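Rho GTPase-activating protein 15 (Homo sapiens, PDB 3BYI) acts as a GTPase activator for Rho-type GTPases, including RAC1, converting them to their inactive GDP-bound state through its RhoGAP domain. Local coordinates at residues Q123-R128 with A200-S205; F113-E118 with V136-P141; Q67-I72 with L79-S84; I43-K48 with H90-A95. One frame throughout, in Å; residues are numbered along the deposited sequence.

Interaction 1 of 4, residues Q123-R128 with A200-S205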
loop_
_atom_site.group_PDB
_atom_site.type_symbol
_atom_site.label_atom_id
_atom_site.label_comp_id
_atom_site.label_asym_id
_atom_site.label_seq_id
_atom_site.Cartn_x
_atom_site.Cartn_y
_atom_site.Cartn_z
ATOM N N GLN A 123 6.446 -19.665 17.711
ATOM C CA GLN A 123 7.726 -19.979 18.356
ATOM C C GLN A 123 8.967 -19.964 17.436
ATOM O O GLN A 123 10.033 -19.528 17.863
ATOM C CB GLN A 123 7.621 -21.337 19.070
ATOM C CG GLN A 123 8.770 -21.633 20.013
ATOM N N ASP A 124 8.833 -20.454 16.200
ATOM C CA ASP A 124 9.924 -20.413 15.214
ATOM C C ASP A 124 9.445 -19.867 13.864
ATOM O O ASP A 124 8.243 -19.875 13.579
ATOM C CB ASP A 124 10.532 -21.803 15.031
ATOM C CG ASP A 124 9.661 -22.716 14.214
ATOM O OD1 ASP A 124 8.524 -22.324 13.909
ATOM O OD2 ASP A 124 10.112 -23.829 13.872
ATOM N N ASN A 125 10.391 -19.413 13.036
ATOM C CA ASN A 125 10.078 -18.705 11.776
ATOM C C ASN A 125 9.249 -19.517 10.729
ATOM O O ASN A 125 8.487 -18.912 9.970
ATOM C CB ASN A 125 11.378 -18.150 11.146
ATOM C CG ASN A 125 11.135 -17.080 10.052
ATOM O OD1 ASN A 125 10.392 -16.112 10.238
ATOM N ND2 ASN A 125 11.810 -17.248 8.915
ATOM N N ASN A 126 9.390 -20.851 10.691
ATOM C CA ASN A 126 8.674 -21.692 9.693
ATOM C C ASN A 126 7.203 -21.924 10.050
ATOM O O ASN A 126 6.335 -22.012 9.162
ATOM C CB ASN A 126 9.349 -23.062 9.502
ATOM C CG ASN A 126 10.570 -23.006 8.600
ATOM O OD1 ASN A 126 10.709 -22.125 7.743
ATOM N ND2 ASN A 126 11.464 -23.962 8.789
ATOM N N THR A 127 6.943 -22.049 11.348
ATOM C CA THR A 127 5.592 -22.001 11.857
ATOM C C THR A 127 4.975 -20.673 11.466
ATOM O O THR A 127 3.888 -20.666 10.918
ATOM C CB THR A 127 5.521 -22.193 13.394
ATOM O OG1 THR A 127 6.071 -23.466 13.739
ATOM C CG2 THR A 127 4.078 -22.142 13.882
ATOM N N ARG A 128 5.679 -19.569 11.726
ATOM C CA ARG A 128 5.190 -18.231 11.390
ATOM C C ARG A 128 4.816 -18.148 9.919
ATOM O O ARG A 128 3.730 -17.677 9.596
ATOM C CB ARG A 128 6.210 -17.125 11.702
ATOM C CG ARG A 128 6.344 -16.784 13.161
ATOM C CD ARG A 128 7.468 -15.794 13.454
ATOM N NE ARG A 128 8.019 -16.049 14.790
ATOM C CZ ARG A 128 9.298 -15.905 15.138
ATOM N NH1 ARG A 128 10.215 -15.474 14.274
ATOM N NH2 ARG A 128 9.661 -16.188 16.379
ATOM N N ALA A 200 4.709 -6.934 8.432
ATOM C CA ALA A 200 5.152 -6.435 7.125
ATOM C C ALA A 200 6.541 -6.959 6.756
ATOM O O ALA A 200 6.760 -7.342 5.622
ATOM C CB ALA A 200 5.086 -4.908 7.040
ATOM N N GLU A 201 7.480 -6.963 7.702
ATOM C CA GLU A 201 8.809 -7.520 7.469
ATOM C C GLU A 201 8.767 -8.990 7.028
ATOM O O GLU A 201 9.502 -9.396 6.113
ATOM C CB GLU A 201 9.674 -7.392 8.730
ATOM C CG GLU A 201 10.193 -6.017 8.972
ATOM C CD GLU A 201 11.281 -5.942 10.022
ATOM O OE1 GLU A 201 12.115 -6.858 10.111
ATOM O OE2 GLU A 201 11.294 -4.940 10.759
ATOM N N LEU A 202 7.919 -9.797 7.669
ATOM C CA LEU A 202 7.837 -11.221 7.309
ATOM C C LEU A 202 7.248 -11.421 5.912
ATOM O O LEU A 202 7.709 -12.308 5.150
ATOM C CB LEU A 202 6.992 -12.017 8.297
ATOM C CG LEU A 202 6.990 -13.543 8.098
ATOM C CD1 LEU A 202 8.416 -14.146 8.325
ATOM C CD2 LEU A 202 5.992 -14.143 9.015
ATOM N N MET A 203 6.229 -10.623 5.575
ATOM C CA MET A 203 5.610 -10.737 4.265
ATOM C C MET A 203 6.603 -10.367 3.166
ATOM O O MET A 203 6.562 -10.886 2.048
ATOM C CB MET A 203 4.379 -9.839 4.136
ATOM C CG MET A 203 3.298 -10.050 5.186
ATOM S SD MET A 203 2.136 -11.331 4.801
ATOM C CE MET A 203 1.378 -10.639 3.349
ATOM N N LEU A 204 7.512 -9.463 3.503
ATOM C CA LEU A 204 8.560 -9.034 2.587
ATOM C C LEU A 204 9.710 -10.052 2.516
ATOM O O LEU A 204 10.051 -10.539 1.432
ATOM C CB LEU A 204 9.105 -7.708 3.076
ATOM C CG LEU A 204 10.012 -6.876 2.193
ATOM C CD1 LEU A 204 9.568 -6.873 0.705
ATOM C CD2 LEU A 204 9.978 -5.469 2.808
ATOM N N SER A 205 10.293 -10.374 3.666
ATOM C CA SER A 205 11.474 -11.227 3.686
ATOM C C SER A 205 11.170 -12.699 3.316
ATOM O O SER A 205 12.048 -13.411 2.882
ATOM C CB SER A 205 12.193 -11.132 5.042
ATOM O OG SER A 205 11.385 -11.656 6.078
#
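Leu202 meets the first turn of helix 125-138 with its two methyl branches, and this residue alone carries the helix 189-205 side of a small contact that buries 114 Å² in all. The apolar part is Leu202 CD2 lying 4.0 Å from Arg128 CB, so it is the root of the arginine, not its charged end, that is covered. The other branch makes a mixed contact, Leu202 CD1 standing 3.4 Å from Asn125 OD1 as the two side chains slide past each other in opposite directions. No hydrogen bond spans the segments.

The polar ends look elsewhere. A chi1 of -164°, CG anti to the backbone N, swings the amide of Asn125 nearer to Leu202 than its CB direction would, and its ND2 is bonded to Glu206 OE2. Arg128 NE bonds to Lys122 O, and Asp124 C sits 4.1 Å above the plane of the Arg128 guanidinium, over its centre.

A capping bond marks the helix start: Asp124 OD1 accepts from Thr127 N at 3.0 Å, and also takes a side-chain bond from Thr127 OG1 at 2.7 Å, the two donors coming from opposite faces of the carboxylate plane. Near the far helix end, Ser205 OG donates to Glu201 O at 2.9 Å, above the carbonyl plane. The start of an Asp-capped helix thus packs on the C-terminal part of another, joining two helices of the all-helical RhoGAP domain, away from its predicted arginine finger.

Interaction 2 of 4, residues F113-E118 with V136-P141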
loop_
_atom_site.group_PDB
_atom_site.type_symbol
_atom_site.label_atom_id
_atom_site.label_comp_id
_atom_site.label_asym_id
_atom_site.label_seq_id
_atom_site.Cartn_x
_atom_site.Cartn_y
_atom_site.Cartn_z
ATOM N N PHE A 113 -6.597 -9.008 11.855
ATOM C CA PHE A 113 -5.436 -8.524 12.620
ATOM C C PHE A 113 -5.034 -9.438 13.805
ATOM O O PHE A 113 -3.844 -9.787 13.953
ATOM C CB PHE A 113 -5.663 -7.073 13.086
ATOM C CG PHE A 113 -4.497 -6.504 13.837
ATOM C CD1 PHE A 113 -3.274 -6.331 13.206
ATOM C CD2 PHE A 113 -4.601 -6.186 15.189
ATOM C CE1 PHE A 113 -2.166 -5.836 13.908
ATOM C CE2 PHE A 113 -3.512 -5.689 15.884
ATOM C CZ PHE A 113 -2.290 -5.528 15.251
ATOM N N GLU A 114 -6.010 -9.848 14.620
ATOM C CA GLU A 114 -5.729 -10.752 15.741
ATOM C C GLU A 114 -5.070 -12.048 15.261
ATOM O O GLU A 114 -4.143 -12.544 15.900
ATOM C CB GLU A 114 -6.985 -11.051 16.568
ATOM N N GLN A 115 -5.527 -12.568 14.116
ATOM C CA GLN A 115 -4.994 -13.812 13.555
ATOM C C GLN A 115 -3.571 -13.666 13.062
ATOM O O GLN A 115 -2.796 -14.601 13.230
ATOM C CB GLN A 115 -5.878 -14.367 12.416
ATOM C CG GLN A 115 -7.129 -15.210 12.844
ATOM C CD GLN A 115 -8.054 -15.606 11.635
ATOM O OE1 GLN A 115 -7.911 -16.712 11.088
ATOM N NE2 GLN A 115 -8.980 -14.704 11.215
ATOM N N PHE A 116 -3.257 -12.533 12.410
ATOM C CA PHE A 116 -1.882 -12.203 11.904
ATOM C C PHE A 116 -0.892 -11.970 13.042
ATOM O O PHE A 116 0.271 -12.385 12.955
ATOM C CB PHE A 116 -1.868 -10.942 11.003
ATOM C CG PHE A 116 -2.250 -11.192 9.538
ATOM C CD1 PHE A 116 -3.464 -10.763 9.037
ATOM C CD2 PHE A 116 -1.386 -11.856 8.680
ATOM C CE1 PHE A 116 -3.821 -11.000 7.694
ATOM C CE2 PHE A 116 -1.719 -12.077 7.347
ATOM C CZ PHE A 116 -2.944 -11.655 6.850
ATOM N N VAL A 117 -1.352 -11.285 14.090
ATOM C CA VAL A 117 -0.553 -11.126 15.324
ATOM C C VAL A 117 -0.213 -12.469 15.961
ATOM O O VAL A 117 0.940 -12.684 16.329
ATOM C CB VAL A 117 -1.268 -10.249 16.392
ATOM C CG1 VAL A 117 -0.513 -10.295 17.735
ATOM C CG2 VAL A 117 -1.399 -8.828 15.912
ATOM N N GLU A 118 -1.211 -13.346 16.127
ATOM C CA GLU A 118 -0.975 -14.714 16.620
ATOM C C GLU A 118 0.055 -15.422 15.749
ATOM O O GLU A 118 0.903 -16.181 16.256
ATOM C CB GLU A 118 -2.255 -15.566 16.591
ATOM C CG GLU A 118 -3.260 -15.293 17.692
ATOM C CD GLU A 118 -4.450 -16.279 17.674
ATOM O OE1 GLU A 118 -4.459 -17.202 16.821
ATOM O OE2 GLU A 118 -5.373 -16.133 18.521
ATOM N N VAL A 136 -3.328 -15.576 4.483
ATOM C CA VAL A 136 -3.405 -14.894 3.183
ATOM C C VAL A 136 -4.396 -15.623 2.265
ATOM O O VAL A 136 -5.156 -14.977 1.525
ATOM C CB VAL A 136 -2.003 -14.762 2.505
ATOM C CG1 VAL A 136 -2.124 -14.366 0.990
ATOM C CG2 VAL A 136 -1.157 -13.765 3.279
ATOM N N GLN A 137 -4.389 -16.960 2.327
ATOM C CA GLN A 137 -5.349 -17.792 1.576
ATOM C C GLN A 137 -6.800 -17.605 2.037
ATOM O O GLN A 137 -7.720 -17.939 1.308
ATOM C CB GLN A 137 -4.939 -19.282 1.620
ATOM C CG GLN A 137 -3.722 -19.608 0.707
ATOM C CD GLN A 137 -2.978 -20.922 1.052
ATOM O OE1 GLN A 137 -3.174 -21.522 2.119
ATOM N NE2 GLN A 137 -2.092 -21.350 0.141
ATOM N N LYS A 138 -7.018 -17.087 3.240
ATOM C CA LYS A 138 -8.381 -16.799 3.671
ATOM C C LYS A 138 -8.861 -15.397 3.267
ATOM O O LYS A 138 -10.027 -15.101 3.392
ATOM C CB LYS A 138 -8.558 -17.019 5.175
ATOM C CG LYS A 138 -8.304 -18.458 5.645
ATOM C CD LYS A 138 -8.291 -18.555 7.188
ATOM C CE LYS A 138 -7.813 -19.924 7.686
ATOM N NZ LYS A 138 -6.309 -20.092 7.607
ATOM N N LEU A 139 -7.976 -14.542 2.774
ATOM C CA LEU A 139 -8.370 -13.162 2.455
ATOM C C LEU A 139 -9.281 -13.030 1.230
ATOM O O LEU A 139 -9.303 -13.903 0.360
ATOM C CB LEU A 139 -7.151 -12.307 2.219
ATOM C CG LEU A 139 -6.274 -11.942 3.396
ATOM C CD1 LEU A 139 -4.907 -11.562 2.846
ATOM C CD2 LEU A 139 -6.900 -10.816 4.226
ATOM N N PRO A 140 -10.024 -11.918 1.140
ATOM C CA PRO A 140 -10.764 -11.699 -0.086
ATOM C C PRO A 140 -9.750 -11.495 -1.223
ATOM O O PRO A 140 -8.695 -10.883 -1.019
ATOM C CB PRO A 140 -11.552 -10.418 0.201
ATOM C CG PRO A 140 -11.486 -10.223 1.657
ATOM C CD PRO A 140 -10.202 -10.802 2.082
ATOM N N PRO A 141 -10.033 -12.038 -2.404
ATOM C CA PRO A 141 -8.984 -11.982 -3.440
ATOM C C PRO A 141 -8.362 -10.593 -3.716
ATOM O O PRO A 141 -7.181 -10.519 -4.019
ATOM C CB PRO A 141 -9.689 -12.531 -4.691
ATOM C CG PRO A 141 -10.835 -13.344 -4.150
ATOM C CD PRO A 141 -11.252 -12.719 -2.866
#
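The backbones come closest at Phe116 and Val136, whose CA atoms lie 9.3 Å apart, a spacing that leaves room for side chains between helix 110-120 and the C-terminal end of helix 125-138. These are consecutive helices of the all-helical RhoGAP domain, and one aromatic ring and two aliphatic side chains join helix 110-120 to the end of helix 125-138 and the turn after it. Phe116 leaves its helix with CG anti to the carbonyl carbon (chi1 -83°), a setting that brings the far end of the ring to the neighbouring helix although CB itself does not head there.

The ring is approached at its rim: Val136 CG2 lies 4.4 Å from Phe116 CE2, and Leu139 CD1 lies 4.5 Å from Phe116 CZ, both methyls near the ring plane and neither over a face. Such distances describe loose van der Waals contact of apolar groups. Elsewhere, the Phe116 ring packs edge-to-face with Phe108, and its side chain also touches Ile199 of helix 189-205, which places it in the hydrophobic interior.

At the margin, the end of Gln115 comes up to the aliphatic part of Lys138, its OE1 4.3 Å from Lys138 CD, with no hydrogen bond between them. The chain past Val136 is held by its own backbone and by a side chain of helix 141-159: Val136 O accepts from Leu139 N at 3.1 Å, and the same carbonyl oxygen also receives a hydrogen bond from Arg144 NH1.

Interaction 3 of 4, residues Q67-I72 with L79-S84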
loop_
_atom_site.group_PDB
_atom_site.type_symbol
_atom_site.label_atom_id
_atom_site.label_comp_id
_atom_site.label_asym_id
_atom_site.label_seq_id
_atom_site.Cartn_x
_atom_site.Cartn_y
_atom_site.Cartn_z
ATOM N N GLN A 67 -1.238 15.619 -4.168
ATOM C CA GLN A 67 -2.649 15.956 -4.085
ATOM C C GLN A 67 -3.244 16.172 -5.485
ATOM O O GLN A 67 -4.389 15.781 -5.754
ATOM C CB GLN A 67 -2.862 17.169 -3.163
ATOM C CG GLN A 67 -2.626 16.863 -1.659
ATOM C CD GLN A 67 -3.742 16.002 -0.991
ATOM O OE1 GLN A 67 -4.480 15.323 -1.673
ATOM N NE2 GLN A 67 -3.849 16.051 0.331
ATOM N N LYS A 68 -2.468 16.768 -6.394
ATOM C CA LYS A 68 -2.910 16.910 -7.797
ATOM C C LYS A 68 -2.953 15.584 -8.529
ATOM O O LYS A 68 -3.796 15.380 -9.400
ATOM C CB LYS A 68 -1.956 17.771 -8.619
ATOM C CG LYS A 68 -1.890 19.206 -8.251
ATOM C CD LYS A 68 -0.811 19.915 -9.019
ATOM C CE LYS A 68 -0.927 21.420 -8.837
ATOM N NZ LYS A 68 0.327 22.073 -9.298
ATOM N N LEU A 69 -1.996 14.708 -8.226
ATOM C CA LEU A 69 -1.992 13.340 -8.772
ATOM C C LEU A 69 -3.274 12.608 -8.352
ATOM O O LEU A 69 -3.987 12.031 -9.184
ATOM C CB LEU A 69 -0.773 12.553 -8.271
ATOM C CG LEU A 69 -0.229 11.418 -9.164
ATOM C CD1 LEU A 69 0.971 10.674 -8.490
ATOM C CD2 LEU A 69 -1.286 10.437 -9.613
ATOM N N ARG A 70 -3.558 12.638 -7.059
ATOM C CA ARG A 70 -4.793 12.069 -6.494
ATOM C C ARG A 70 -6.046 12.623 -7.166
ATOM O O ARG A 70 -6.977 11.882 -7.490
ATOM C CB ARG A 70 -4.846 12.378 -5.014
ATOM C CG ARG A 70 -6.124 12.022 -4.312
ATOM C CD ARG A 70 -5.967 12.401 -2.892
ATOM N NE ARG A 70 -7.119 12.126 -2.081
ATOM C CZ ARG A 70 -8.231 12.859 -2.100
ATOM N NH1 ARG A 70 -8.331 13.906 -2.889
ATOM N NH2 ARG A 70 -9.242 12.552 -1.311
ATOM N N PHE A 71 -6.059 13.931 -7.388
ATOM C CA PHE A 71 -7.223 14.569 -7.992
ATOM C C PHE A 71 -7.477 14.072 -9.412
ATOM O O PHE A 71 -8.602 13.746 -9.800
ATOM C CB PHE A 71 -7.044 16.076 -8.069
ATOM C CG PHE A 71 -8.242 16.784 -8.644
ATOM C CD1 PHE A 71 -9.288 17.184 -7.811
ATOM C CD2 PHE A 71 -8.351 17.013 -10.011
ATOM C CE1 PHE A 71 -10.410 17.820 -8.316
ATOM C CE2 PHE A 71 -9.477 17.676 -10.539
ATOM C CZ PHE A 71 -10.507 18.072 -9.684
ATOM N N ILE A 72 -6.414 14.076 -10.210
ATOM C CA ILE A 72 -6.480 13.573 -11.583
ATOM C C ILE A 72 -7.012 12.129 -11.597
ATOM O O ILE A 72 -7.860 11.761 -12.404
ATOM C CB ILE A 72 -5.094 13.662 -12.294
ATOM C CG1 ILE A 72 -4.798 15.120 -12.713
ATOM C CG2 ILE A 72 -5.036 12.728 -13.461
ATOM C CD1 ILE A 72 -3.314 15.353 -13.176
ATOM N N LEU A 79 -3.998 8.908 -16.844
ATOM C CA LEU A 79 -2.768 9.189 -16.132
ATOM C C LEU A 79 -1.605 8.611 -16.944
ATOM O O LEU A 79 -1.638 7.446 -17.340
ATOM C CB LEU A 79 -2.818 8.620 -14.712
ATOM C CG LEU A 79 -1.629 8.942 -13.812
ATOM C CD1 LEU A 79 -1.500 10.462 -13.645
ATOM C CD2 LEU A 79 -1.806 8.237 -12.480
ATOM N N ASN A 80 -0.585 9.435 -17.181
ATOM C CA ASN A 80 0.686 8.992 -17.740
ATOM C C ASN A 80 1.829 9.394 -16.806
ATOM O O ASN A 80 2.218 10.562 -16.750
ATOM C CB ASN A 80 0.905 9.631 -19.145
ATOM C CG ASN A 80 2.193 9.165 -19.823
ATOM O OD1 ASN A 80 3.141 8.777 -19.170
ATOM N ND2 ASN A 80 2.219 9.212 -21.146
ATOM N N LEU A 81 2.388 8.431 -16.083
ATOM C CA LEU A 81 3.437 8.727 -15.108
ATOM C C LEU A 81 4.800 9.054 -15.739
ATOM O O LEU A 81 5.763 9.424 -15.030
ATOM C CB LEU A 81 3.508 7.588 -14.071
ATOM C CG LEU A 81 2.290 7.469 -13.127
ATOM C CD1 LEU A 81 2.479 6.331 -12.067
ATOM C CD2 LEU A 81 2.024 8.786 -12.413
ATOM N N ASP A 82 4.891 8.987 -17.070
ATOM C CA ASP A 82 6.089 9.490 -17.770
ATOM C C ASP A 82 6.016 10.988 -18.063
ATOM O O ASP A 82 6.981 11.575 -18.504
ATOM C CB ASP A 82 6.364 8.720 -19.064
ATOM C CG ASP A 82 6.836 7.300 -18.808
ATOM O OD1 ASP A 82 7.756 7.093 -17.986
ATOM O OD2 ASP A 82 6.304 6.381 -19.448
ATOM N N ASP A 83 4.882 11.619 -17.794
ATOM C CA ASP A 83 4.790 13.066 -17.937
ATOM C C ASP A 83 5.706 13.778 -16.958
ATOM O O ASP A 83 5.879 13.356 -15.837
ATOM C CB ASP A 83 3.366 13.565 -17.739
ATOM C CG ASP A 83 2.477 13.257 -18.910
ATOM O OD1 ASP A 83 2.958 12.715 -19.938
ATOM O OD2 ASP A 83 1.292 13.567 -18.798
ATOM N N SER A 84 6.258 14.896 -17.396
ATOM C CA SER A 84 7.258 15.627 -16.646
ATOM C C SER A 84 6.736 16.084 -15.284
ATOM O O SER A 84 7.517 16.214 -14.335
ATOM C CB SER A 84 7.786 16.824 -17.463
ATOM O OG SER A 84 6.753 17.726 -17.758
#
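Leu69 and Leu79 cross at about a right angle, and their methyl ends make the closest contact between helix 63-74 and the loop that follows it in this all-helical RhoGAP domain. Leu69 CD2 does the touching from the helix side, lying 3.7 Å from Leu79 CD2 and 4.0 Å from Leu79 CD1, so that one methyl rests against both branches of its partner. Both leucines have CG anti to the backbone N (chi1 -152° and -175°); for Leu69 this carries the branch end nearer to the loop than its CB direction alone would suggest.

One turn further along, Ile72 CG2 meets Leu79 CD1 at 4.2 Å, giving Leu79 a second neighbour on the helix. The other branch of Leu69 is less close, with CD1 4.5 Å from Leu81 CD2. Trp86 touches Leu69, Ile72 and Leu79, and Phe38 of helix 37-49 touches Leu69 and Leu79, completing an apolar cluster.

The loop itself is shaped by a type I beta turn, Asp83 N donating to Asn80 O at 3.1 Å. An Asx turn overlaps it: Asp82 N reaches Asn80 OD1 at 2.7 Å, with an angle of 143° at the hydrogen.

Interaction 4 of 4, residues I43-K48 with H90-A95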
loop_
_atom_site.group_PDB
_atom_site.type_symbol
_atom_site.label_atom_id
_atom_site.label_comp_id
_atom_site.label_asym_id
_atom_site.label_seq_id
_atom_site.Cartn_x
_atom_site.Cartn_y
_atom_site.Cartn_z
ATOM N N ILE A 43 3.535 1.136 -9.102
ATOM C CA ILE A 43 4.537 0.075 -9.078
ATOM C C ILE A 43 5.382 0.082 -10.348
ATOM O O ILE A 43 6.621 0.041 -10.254
ATOM C CB ILE A 43 3.893 -1.341 -8.858
ATOM C CG1 ILE A 43 3.508 -1.476 -7.378
ATOM C CG2 ILE A 43 4.828 -2.437 -9.395
ATOM C CD1 ILE A 43 2.728 -2.673 -7.017
ATOM N N GLU A 44 4.741 0.158 -11.512
ATOM C CA GLU A 44 5.483 0.130 -12.762
ATOM C C GLU A 44 6.466 1.313 -12.869
ATOM O O GLU A 44 7.594 1.153 -13.299
ATOM C CB GLU A 44 4.525 0.163 -13.953
ATOM C CG GLU A 44 5.236 0.166 -15.315
ATOM C CD GLU A 44 4.388 0.797 -16.414
ATOM O OE1 GLU A 44 3.455 1.596 -16.110
ATOM O OE2 GLU A 44 4.672 0.490 -17.586
ATOM N N ALA A 45 5.996 2.508 -12.523
ATOM C CA ALA A 45 6.833 3.711 -12.548
ATOM C C ALA A 45 8.001 3.635 -11.555
ATOM O O ALA A 45 9.095 4.060 -11.848
ATOM C CB ALA A 45 5.993 4.958 -12.292
ATOM N N VAL A 46 7.769 3.030 -10.397
ATOM C CA VAL A 46 8.827 2.873 -9.407
ATOM C C VAL A 46 9.866 1.844 -9.874
ATOM O O VAL A 46 11.079 2.086 -9.777
ATOM C CB VAL A 46 8.249 2.586 -7.962
ATOM C CG1 VAL A 46 9.366 2.291 -6.898
ATOM C CG2 VAL A 46 7.402 3.784 -7.472
ATOM N N GLU A 47 9.409 0.737 -10.438
ATOM C CA GLU A 47 10.312 -0.231 -11.049
ATOM C C GLU A 47 11.105 0.330 -12.233
ATOM O O GLU A 47 12.260 0.019 -12.400
ATOM C CB GLU A 47 9.535 -1.497 -11.413
ATOM C CG GLU A 47 9.000 -2.173 -10.132
ATOM C CD GLU A 47 8.496 -3.561 -10.323
ATOM O OE1 GLU A 47 8.612 -4.095 -11.440
ATOM O OE2 GLU A 47 7.988 -4.142 -9.342
ATOM N N LYS A 48 10.486 1.183 -13.030
ATOM C CA LYS A 48 11.125 1.754 -14.203
ATOM C C LYS A 48 12.213 2.741 -13.819
ATOM O O LYS A 48 13.291 2.722 -14.393
ATOM C CB LYS A 48 10.103 2.504 -15.050
ATOM C CG LYS A 48 10.702 3.229 -16.275
ATOM C CD LYS A 48 9.620 3.790 -17.151
ATOM C CE LYS A 48 10.188 4.478 -18.392
ATOM N NZ LYS A 48 9.044 4.924 -19.265
ATOM N N HIS A 90 9.270 10.260 -5.956
ATOM C CA HIS A 90 8.753 10.308 -4.595
ATOM C C HIS A 90 7.290 10.807 -4.516
ATOM O O HIS A 90 6.590 10.524 -3.555
ATOM C CB HIS A 90 9.648 11.170 -3.720
ATOM C CG HIS A 90 11.055 10.686 -3.628
ATOM N ND1 HIS A 90 11.370 9.421 -3.180
ATOM C CD2 HIS A 90 12.232 11.294 -3.919
ATOM C CE1 HIS A 90 12.689 9.280 -3.179
ATOM N NE2 HIS A 90 13.232 10.399 -3.625
ATOM N N VAL A 91 6.847 11.570 -5.513
ATOM C CA VAL A 91 5.424 11.907 -5.660
ATOM C C VAL A 91 4.589 10.631 -5.944
ATOM O O VAL A 91 3.469 10.477 -5.443
ATOM C CB VAL A 91 5.181 13.008 -6.773
ATOM C CG1 VAL A 91 3.677 13.146 -7.120
ATOM C CG2 VAL A 91 5.768 14.345 -6.362
ATOM N N VAL A 92 5.163 9.706 -6.715
ATOM C CA VAL A 92 4.503 8.431 -7.074
ATOM C C VAL A 92 4.424 7.528 -5.855
ATOM O O VAL A 92 3.350 6.983 -5.532
ATOM C CB VAL A 92 5.217 7.745 -8.268
ATOM C CG1 VAL A 92 4.678 6.342 -8.540
ATOM C CG2 VAL A 92 5.114 8.639 -9.502
ATOM N N THR A 93 5.549 7.366 -5.158
ATOM C CA THR A 93 5.542 6.552 -3.957
ATOM C C THR A 93 4.594 7.135 -2.925
ATOM O O THR A 93 3.880 6.396 -2.292
ATOM C CB THR A 93 6.907 6.434 -3.295
ATOM O OG1 THR A 93 7.330 7.742 -2.930
ATOM C CG2 THR A 93 7.943 5.721 -4.209
ATOM N N GLY A 94 4.616 8.464 -2.754
ATOM C CA GLY A 94 3.714 9.146 -1.831
ATOM C C GLY A 94 2.242 8.965 -2.153
ATOM O O GLY A 94 1.431 8.785 -1.270
ATOM N N ALA A 95 1.912 8.978 -3.429
ATOM C CA ALA A 95 0.539 8.817 -3.877
ATOM C C ALA A 95 0.092 7.376 -3.693
ATOM O O ALA A 95 -1.039 7.122 -3.281
ATOM C CB ALA A 95 0.390 9.301 -5.376
#
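Val92 and Thr93 of helix 89-102 pack on Ala45 and Val46 of helix 37-49, where the segment axes approach to 9.6 Å and run roughly antiparallel, with 146° between their directions. Taken in order, His90 comes first and contributes its carbonyl, which serves the helix rather than the interface: Gly94 N and Thr93 OG1 both donate to His90 O, from the same face of its plane.

Val91 is turned to helix 63-74, where it touches Leu69. Val92 then supplies the broadest apolar surface on this side. Its CG1, anti to the backbone N, lies 3.9 Å from Val46 CG2 and 4.2 Å from Ala45 CB, fitting beside both residues.

Thr93 crosses Val46 at about a right angle and divides its branches by polarity: CG2 touches Val46 CG2 at 3.8 Å, while OG1, placed between the backbone N and the carbonyl carbon (chi1 61°), turns back to His90 O at 2.9 Å. This bond is strongly bent at the acceptor, with a C=O...donor angle of 104°. An alanine here removes both branches, which would probably open a gap beside Val46 CG2 and leave His90 O with the Gly94 N bond but no hydroxyl donor.

Ala95 ends the segment against Leu69 and Phe38. The four touching residues are buried, and Thr93 also touches Ile56, Val46 Tyr57; the Thr93 side chain lies about 8 Å from that of Arg58, the predicted arginine finger. This is an antiparallel helix pair of the RhoGAP core, near the loop that carries that finger.

Overall arrangement
From the N terminus, helix 37-49 opens interaction 4, which closes only when helix 89-102 returns to it. Interaction 3 falls within that span as a short local closure, folding residues 79-84 back on helix 63-74. The two touch directly: Asp82 OD1 forms a 2.8 Å salt bridge with Lys48 NZ. After helix 89-102, interactions 2 and 1 follow and cross: interaction 2 joins helix 110-120 to the end of helix 125-138, while interaction 1 brings helix 189-205 to the start of helix 125-138. They meet where Met203 CE packs on Val136 CG2 at 4.0 Å. Centres of interactions 1 and 3 are 36 Å apart, on opposite sides of the chain's centre.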